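Local coordinates for Myo-inositol 2-dehydrogenase (Lactobacillus plantarum WCFS1, PDB 3CEA), which probably catalyses the NAD-dependent oxidation of myo-inositol at its 2-hydroxyl, at residues Arg18-Gln32 and Phe290-Gln303. Numbering follows the deposited sequence.
Sequences RLGERHARHLVNKIQ and FGERFDTAFTDEVQ. With NAD (nicotinamide-adenine-dinucleotide), chain E.
R22 and H26, one turn apart on the first helix of the NAD-binding Rossmann fold (20-29), share D295 OD1 as acceptor. The axes of 20-29 and 295-303 cross at -60°. D295 OD1 accepts from both, H26 NE2 at 2.8 Å and R22 NH1 at 3.1 Å, on opposite faces of the carboxylate plane. R22 NH1 is shared with E292 OE2, which the guanidinium grips end-on, NH1 and NH2 each 3.2 Å away, completing a salt-bridge network. R22 CG lies anti to its backbone N (chi1 -167°), and the bend at chi3 lays the guanidinium face over G291 O.

T299 OG1 sits above the centre of one H26 ring face. A water links H26 ND1 to H23 ND1, while H23 NE2 is hydrogen-bonded to E101.

At the cofactor end, backbone N of R18 and of L19 donate nearly straight to NAD O1A and O1N, each over 3.0 Å, and L19 CD1 makes a CH-pi contact with F298, 3.8 Å from the ring centroid.

At the far end, the Q303 amide pairs with the Q32 backbone: Q303 NE2 donates to Q32 O, and Q32 N reaches an in-plane lone pair of Q303 OE1 at 3.0 Å, N-H...O angle 169°.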
loop_
_atom_site.group_PDB
_atom_site.type_symbol
_atom_site.label_atom_id
_atom_site.label_comp_id
_atom_site.label_asym_id
_atom_site.label_seq_id
_atom_site.Cartn_x
_atom_site.Cartn_y
_atom_site.Cartn_z
ATOM N N ARG A 18 -12.317 26.694 -14.564
ATOM C CA ARG A 18 -11.752 25.593 -13.773
ATOM C C ARG A 18 -10.223 25.617 -13.706
ATOM O O ARG A 18 -9.635 25.395 -12.641
ATOM C CB ARG A 18 -12.235 24.243 -14.317
ATOM C CG ARG A 18 -13.702 23.949 -14.024
ATOM C CD ARG A 18 -14.336 23.020 -15.056
ATOM N NE ARG A 18 -13.663 21.724 -15.154
ATOM C CZ ARG A 18 -13.227 21.178 -16.289
ATOM N NH1 ARG A 18 -13.398 21.801 -17.448
ATOM N NH2 ARG A 18 -12.631 19.993 -16.267
ATOM N N LEU A 19 -9.588 25.888 -14.844
ATOM C CA LEU A 19 -8.132 25.955 -14.906
ATOM C C LEU A 19 -7.627 27.396 -14.891
ATOM O O LEU A 19 -6.584 27.687 -14.297
ATOM C CB LEU A 19 -7.605 25.200 -16.129
ATOM C CG LEU A 19 -6.086 25.091 -16.302
ATOM C CD1 LEU A 19 -5.393 24.543 -15.054
ATOM C CD2 LEU A 19 -5.770 24.239 -17.499
ATOM N N GLY A 20 -8.378 28.287 -15.535
ATOM C CA GLY A 20 -8.032 29.702 -15.622
ATOM C C GLY A 20 -7.740 30.350 -14.285
ATOM O O GLY A 20 -6.742 31.056 -14.140
ATOM N N GLU A 21 -8.604 30.093 -13.304
ATOM C CA GLU A 21 -8.461 30.679 -11.969
ATOM C C GLU A 21 -7.195 30.216 -11.246
ATOM O O GLU A 21 -6.603 30.981 -10.485
ATOM C CB GLU A 21 -9.711 30.429 -11.112
ATOM C CG GLU A 21 -9.920 28.994 -10.641
ATOM C CD GLU A 21 -11.066 28.862 -9.651
ATOM O OE1 GLU A 21 -12.120 29.511 -9.854
ATOM O OE2 GLU A 21 -10.915 28.105 -8.668
ATOM N N ARG A 22 -6.785 28.975 -11.499
ATOM C CA ARG A 22 -5.571 28.417 -10.910
ATOM C C ARG A 22 -4.318 29.024 -11.553
ATOM O O ARG A 22 -3.385 29.427 -10.851
ATOM C CB ARG A 22 -5.568 26.888 -11.033
ATOM C CG ARG A 22 -4.508 26.193 -10.195
ATOM C CD ARG A 22 -4.600 24.675 -10.299
ATOM N NE ARG A 22 -5.815 24.147 -9.680
ATOM C CZ ARG A 22 -5.961 23.909 -8.377
ATOM N NH1 ARG A 22 -4.968 24.152 -7.531
ATOM N NH2 ARG A 22 -7.106 23.424 -7.919
ATOM N N HIS A 23 -4.313 29.084 -12.886
ATOM C CA HIS A 23 -3.253 29.753 -13.643
ATOM C C HIS A 23 -3.069 31.207 -13.217
ATOM O O HIS A 23 -1.941 31.668 -13.057
ATOM C CB HIS A 23 -3.538 29.701 -15.147
ATOM C CG HIS A 23 -3.068 28.447 -15.816
ATOM N ND1 HIS A 23 -1.885 27.821 -15.481
ATOM C CD2 HIS A 23 -3.604 27.724 -16.827
ATOM C CE1 HIS A 23 -1.726 26.754 -16.243
ATOM N NE2 HIS A 23 -2.753 26.674 -17.069
ATOM N N ALA A 24 -4.182 31.918 -13.038
ATOM C CA ALA A 24 -4.162 33.322 -12.622
ATOM C C ALA A 24 -3.586 33.496 -11.218
ATOM O O ALA A 24 -2.825 34.430 -10.970
ATOM C CB ALA A 24 -5.557 33.921 -12.704
ATOM N N ARG A 25 -3.950 32.591 -10.312
ATOM C CA ARG A 25 -3.416 32.588 -8.949
ATOM C C ARG A 25 -1.899 32.400 -8.933
ATOM O O ARG A 25 -1.192 33.141 -8.248
ATOM C CB ARG A 25 -4.091 31.507 -8.098
ATOM C CG ARG A 25 -5.481 31.866 -7.598
ATOM C CD ARG A 25 -6.004 30.795 -6.657
ATOM N NE ARG A 25 -7.316 31.126 -6.104
ATOM C CZ ARG A 25 -8.462 30.560 -6.479
ATOM N NH1 ARG A 25 -8.480 29.620 -7.418
ATOM N NH2 ARG A 25 -9.598 30.938 -5.908
ATOM N N HIS A 26 -1.410 31.414 -9.691
ATOM C CA HIS A 26 0.025 31.136 -9.785
ATOM C C HIS A 26 0.774 32.314 -10.399
ATOM O O HIS A 26 1.887 32.644 -9.982
ATOM C CB HIS A 26 0.292 29.880 -10.622
ATOM C CG HIS A 26 -0.220 28.613 -10.007
ATOM N ND1 HIS A 26 -0.561 27.511 -10.760
ATOM C CD2 HIS A 26 -0.452 28.274 -8.717
ATOM C CE1 HIS A 26 -0.975 26.545 -9.961
ATOM N NE2 HIS A 26 -0.922 26.983 -8.716
ATOM N N LEU A 27 0.135 32.945 -11.382
ATOM C CA LEU A 27 0.717 34.038 -12.150
ATOM C C LEU A 27 0.948 35.282 -11.287
ATOM O O LEU A 27 1.860 36.068 -11.549
ATOM C CB LEU A 27 -0.206 34.358 -13.330
ATOM C CG LEU A 27 0.314 34.441 -14.769
ATOM C CD1 LEU A 27 1.636 33.712 -14.983
ATOM C CD2 LEU A 27 -0.754 33.902 -15.711
ATOM N N VAL A 28 0.118 35.442 -10.259
ATOM C CA VAL A 28 0.232 36.550 -9.311
ATOM C C VAL A 28 1.104 36.166 -8.108
ATOM O O VAL A 28 1.926 36.964 -7.650
ATOM C CB VAL A 28 -1.169 37.029 -8.825
ATOM C CG1 VAL A 28 -1.046 38.172 -7.821
ATOM C CG2 VAL A 28 -2.029 37.464 -10.003
ATOM N N ASN A 29 0.936 34.938 -7.621
ATOM C CA ASN A 29 1.537 34.514 -6.353
ATOM C C ASN A 29 2.851 33.742 -6.444
ATOM O O ASN A 29 3.719 33.892 -5.582
ATOM C CB ASN A 29 0.525 33.706 -5.531
ATOM C CG ASN A 29 -0.692 34.523 -5.131
ATOM O OD1 ASN A 29 -0.594 35.720 -4.860
ATOM N ND2 ASN A 29 -1.848 33.873 -5.088
ATOM N N LYS A 30 2.996 32.921 -7.480
ATOM C CA LYS A 30 4.118 31.980 -7.546
ATOM C C LYS A 30 5.128 32.273 -8.653
ATOM O O LYS A 30 6.334 32.263 -8.403
ATOM C CB LYS A 30 3.608 30.538 -7.646
ATOM C CG LYS A 30 2.780 30.090 -6.445
ATOM C CD LYS A 30 2.377 28.629 -6.562
ATOM C CE LYS A 30 1.351 28.236 -5.506
ATOM N NZ LYS A 30 1.938 28.177 -4.138
ATOM N N ILE A 31 4.640 32.535 -9.865
ATOM C CA ILE A 31 5.514 32.730 -11.027
ATOM C C ILE A 31 6.362 33.999 -10.893
ATOM O O ILE A 31 5.858 35.058 -10.513
ATOM C CB ILE A 31 4.722 32.751 -12.367
ATOM C CG1 ILE A 31 3.700 31.604 -12.439
ATOM C CG2 ILE A 31 5.673 32.726 -13.567
ATOM C CD1 ILE A 31 4.287 30.197 -12.368
ATOM N N GLN A 32 7.649 33.870 -11.207
ATOM C CA GLN A 32 8.597 34.975 -11.103
ATOM C C GLN A 32 8.906 35.609 -12.453
ATOM O O GLN A 32 8.887 34.936 -13.489
ATOM C CB GLN A 32 9.896 34.508 -10.447
ATOM C CG GLN A 32 9.738 34.089 -8.996
ATOM C CD GLN A 32 11.023 34.235 -8.208
ATOM O OE1 GLN A 32 12.072 33.708 -8.594
ATOM N NE2 GLN A 32 10.950 34.956 -7.094
ATOM N N PHE A 290 -7.948 17.280 -10.980
ATOM C CA PHE A 290 -6.725 17.372 -11.771
ATOM C C PHE A 290 -5.845 18.528 -11.288
ATOM O O PHE A 290 -4.620 18.437 -11.322
ATOM C CB PHE A 290 -7.060 17.534 -13.264
ATOM C CG PHE A 290 -7.747 18.835 -13.605
ATOM C CD1 PHE A 290 -9.128 18.973 -13.460
ATOM C CD2 PHE A 290 -7.014 19.923 -14.075
ATOM C CE1 PHE A 290 -9.766 20.176 -13.771
ATOM C CE2 PHE A 290 -7.643 21.130 -14.383
ATOM C CZ PHE A 290 -9.023 21.254 -14.232
ATOM N N GLY A 291 -6.492 19.603 -10.835
ATOM C CA GLY A 291 -5.812 20.819 -10.406
ATOM C C GLY A 291 -5.057 20.672 -9.103
ATOM O O GLY A 291 -4.031 21.322 -8.901
ATOM N N GLU A 292 -5.572 19.828 -8.213
ATOM C CA GLU A 292 -4.874 19.495 -6.972
ATOM C C GLU A 292 -3.727 18.517 -7.217
ATOM O O GLU A 292 -2.663 18.636 -6.606
ATOM C CB GLU A 292 -5.846 18.934 -5.929
ATOM C CG GLU A 292 -6.794 19.980 -5.348
ATOM C CD GLU A 292 -6.073 21.091 -4.595
ATOM O OE1 GLU A 292 -5.612 20.842 -3.461
ATOM O OE2 GLU A 292 -5.980 22.214 -5.135
ATOM N N ARG A 293 -3.957 17.561 -8.115
ATOM C CA ARG A 293 -2.960 16.558 -8.484
ATOM C C ARG A 293 -1.749 17.181 -9.183
ATOM O O ARG A 293 -0.604 16.829 -8.886
ATOM C CB ARG A 293 -3.608 15.474 -9.362
ATOM C CG ARG A 293 -2.650 14.527 -10.096
ATOM C CD ARG A 293 -1.825 13.661 -9.156
ATOM N NE ARG A 293 -0.888 12.813 -9.886
ATOM C CZ ARG A 293 0.377 13.133 -10.162
ATOM N NH1 ARG A 293 0.886 14.297 -9.767
ATOM N NH2 ARG A 293 1.138 12.280 -10.834
ATOM N N PHE A 294 -2.009 18.115 -10.093
ATOM C CA PHE A 294 -0.964 18.658 -10.952
ATOM C C PHE A 294 -0.597 20.119 -10.684
ATOM O O PHE A 294 0.060 20.759 -11.516
ATOM C CB PHE A 294 -1.338 18.443 -12.422
ATOM C CG PHE A 294 -1.317 17.001 -12.841
ATOM C CD1 PHE A 294 -0.116 16.297 -12.898
ATOM C CD2 PHE A 294 -2.494 16.342 -13.176
ATOM C CE1 PHE A 294 -0.086 14.958 -13.282
ATOM C CE2 PHE A 294 -2.474 15.005 -13.569
ATOM C CZ PHE A 294 -1.265 14.314 -13.619
ATOM N N ASP A 295 -0.999 20.628 -9.518
ATOM C CA ASP A 295 -0.743 22.019 -9.122
ATOM C C ASP A 295 0.701 22.475 -9.369
ATOM O O ASP A 295 0.924 23.516 -9.990
ATOM C CB ASP A 295 -1.126 22.239 -7.656
ATOM C CG ASP A 295 -1.033 23.696 -7.239
ATOM O OD1 ASP A 295 -1.875 24.507 -7.690
ATOM O OD2 ASP A 295 -0.117 24.027 -6.454
ATOM N N THR A 296 1.669 21.694 -8.885
ATOM C CA THR A 296 3.094 22.010 -9.059
ATOM C C THR A 296 3.512 21.988 -10.534
ATOM O O THR A 296 4.214 22.891 -10.996
ATOM C CB THR A 296 3.999 21.061 -8.237
ATOM O OG1 THR A 296 3.520 20.981 -6.889
ATOM C CG2 THR A 296 5.441 21.557 -8.224
ATOM N N ALA A 297 3.071 20.962 -11.266
ATOM C CA ALA A 297 3.354 20.841 -12.699
ATOM C C ALA A 297 2.823 22.037 -13.492
ATOM O O ALA A 297 3.495 22.522 -14.402
ATOM C CB ALA A 297 2.790 19.537 -13.251
ATOM N N PHE A 298 1.623 22.500 -13.140
ATOM C CA PHE A 298 1.032 23.703 -13.735
ATOM C C PHE A 298 1.878 24.939 -13.459
ATOM O O PHE A 298 2.050 25.787 -14.334
ATOM C CB PHE A 298 -0.377 23.942 -13.197
ATOM C CG PHE A 298 -1.433 23.075 -13.826
ATOM C CD1 PHE A 298 -1.609 23.052 -15.208
ATOM C CD2 PHE A 298 -2.280 22.309 -13.028
ATOM C CE1 PHE A 298 -2.596 22.263 -15.789
ATOM C CE2 PHE A 298 -3.275 21.515 -13.600
ATOM C CZ PHE A 298 -3.433 21.490 -14.982
ATOM N N THR A 299 2.389 25.046 -12.235
ATOM C CA THR A 299 3.251 26.155 -11.853
ATOM C C THR A 299 4.573 26.069 -12.614
ATOM O O THR A 299 4.992 27.040 -13.244
ATOM C CB THR A 299 3.485 26.183 -10.326
ATOM O OG1 THR A 299 2.231 26.375 -9.663
ATOM C CG2 THR A 299 4.428 27.311 -9.927
ATOM N N ASP A 300 5.205 24.897 -12.575
ATOM C CA ASP A 300 6.506 24.693 -13.209
ATOM C C ASP A 300 6.501 24.916 -14.728
ATOM O O ASP A 300 7.474 25.450 -15.276
ATOM C CB ASP A 300 7.079 23.314 -12.849
ATOM C CG ASP A 300 7.531 23.222 -11.386
ATOM O OD1 ASP A 300 7.616 24.267 -10.701
ATOM O OD2 ASP A 300 7.808 22.094 -10.917
ATOM N N GLU A 301 5.413 24.528 -15.397
ATOM C CA GLU A 301 5.300 24.709 -16.853
ATOM C C GLU A 301 5.138 26.172 -17.255
ATOM O O GLU A 301 5.706 26.609 -18.260
ATOM C CB GLU A 301 4.163 23.867 -17.449
ATOM C CG GLU A 301 2.759 24.367 -17.146
ATOM C CD GLU A 301 1.708 23.803 -18.077
ATOM O OE1 GLU A 301 2.068 23.188 -19.105
ATOM O OE2 GLU A 301 0.510 23.985 -17.779
ATOM N N VAL A 302 4.356 26.918 -16.475
ATOM C CA VAL A 302 4.135 28.339 -16.728
ATOM C C VAL A 302 5.419 29.120 -16.456
ATOM O O VAL A 302 5.758 30.044 -17.198
ATOM C CB VAL A 302 2.934 28.891 -15.915
ATOM C CG1 VAL A 302 2.890 30.415 -15.950
ATOM C CG2 VAL A 302 1.630 28.319 -16.455
ATOM N N GLN A 303 6.134 28.725 -15.403
ATOM C CA GLN A 303 7.445 29.289 -15.101
ATOM C C GLN A 303 8.428 29.017 -16.241
ATOM O O GLN A 303 9.207 29.895 -16.612
ATOM C CB GLN A 303 7.989 28.733 -13.781
ATOM C CG GLN A 303 9.294 29.383 -13.313
ATOM C CD GLN A 303 9.101 30.819 -12.861
ATOM O OE1 GLN A 303 8.456 31.082 -11.846
ATOM N NE2 GLN A 303 9.665 31.757 -13.616
HETATM P PA NAD E . -14.197 26.648 -18.189
HETATM O O1A NAD E . -14.245 26.261 -16.761
HETATM O O2A NAD E . -15.515 26.495 -18.845
HETATM O O5B NAD E . -13.646 28.156 -18.307
HETATM C C5B NAD E . -13.703 28.855 -19.534
HETATM C C4B NAD E . -13.453 30.342 -19.293
HETATM O O4B NAD E . -13.209 31.013 -20.518
HETATM C C3B NAD E . -14.645 31.026 -18.642
HETATM O O3B NAD E . -14.160 31.810 -17.581
HETATM C C2B NAD E . -15.233 31.906 -19.728
HETATM O O2B NAD E . -15.739 33.122 -19.223
HETATM C C1B NAD E . -14.054 32.140 -20.658
HETATM N N9A NAD E . -14.488 32.295 -22.060
HETATM C C8A NAD E . -15.285 31.439 -22.780
HETATM N N7A NAD E . -15.443 31.935 -24.028
HETATM C C5A NAD E . -14.760 33.099 -24.114
HETATM C C6A NAD E . -14.592 34.008 -25.153
HETATM N N6A NAD E . -14.955 33.668 -26.385
HETATM N N1A NAD E . -13.819 35.138 -24.947
HETATM C C2A NAD E . -13.220 35.362 -23.718
HETATM N N3A NAD E . -13.394 34.454 -22.688
HETATM C C4A NAD E . -14.152 33.340 -22.883
HETATM O O3 NAD E . -13.097 25.770 -18.971
HETATM P PN NAD E . -11.762 25.232 -18.245
HETATM O O1N NAD E . -11.219 26.296 -17.367
HETATM O O2N NAD E . -12.070 23.893 -17.704
HETATM O O5D NAD E . -10.728 24.990 -19.451
HETATM C C5D NAD E . -10.471 25.941 -20.457
HETATM C C4D NAD E . -9.434 25.348 -21.406
HETATM O O4D NAD E . -8.412 24.701 -20.667
HETATM C C3D NAD E . -10.046 24.317 -22.343
HETATM O O3D NAD E . -9.651 24.607 -23.663
HETATM C C2D NAD E . -9.469 22.991 -21.886
HETATM O O2D NAD E . -9.171 22.143 -22.968
HETATM C C1D NAD E . -8.208 23.376 -21.124
HETATM N N1N NAD E . -7.945 22.458 -19.998
HETATM C C2N NAD E . -6.701 21.890 -19.885
HETATM C C3N NAD E . -6.415 21.013 -18.834
HETATM C C7N NAD E . -5.015 20.522 -18.598
HETATM O O7N NAD E . -4.838 19.342 -17.848
HETATM N N7N NAD E . -3.975 21.200 -19.093
HETATM C C4N NAD E . -7.406 20.717 -17.901
HETATM C C5N NAD E . -8.667 21.296 -18.023
HETATM C C6N NAD E . -8.925 22.168 -19.080
HETATM O O HOH W 1 0.093 27.505 -13.577
#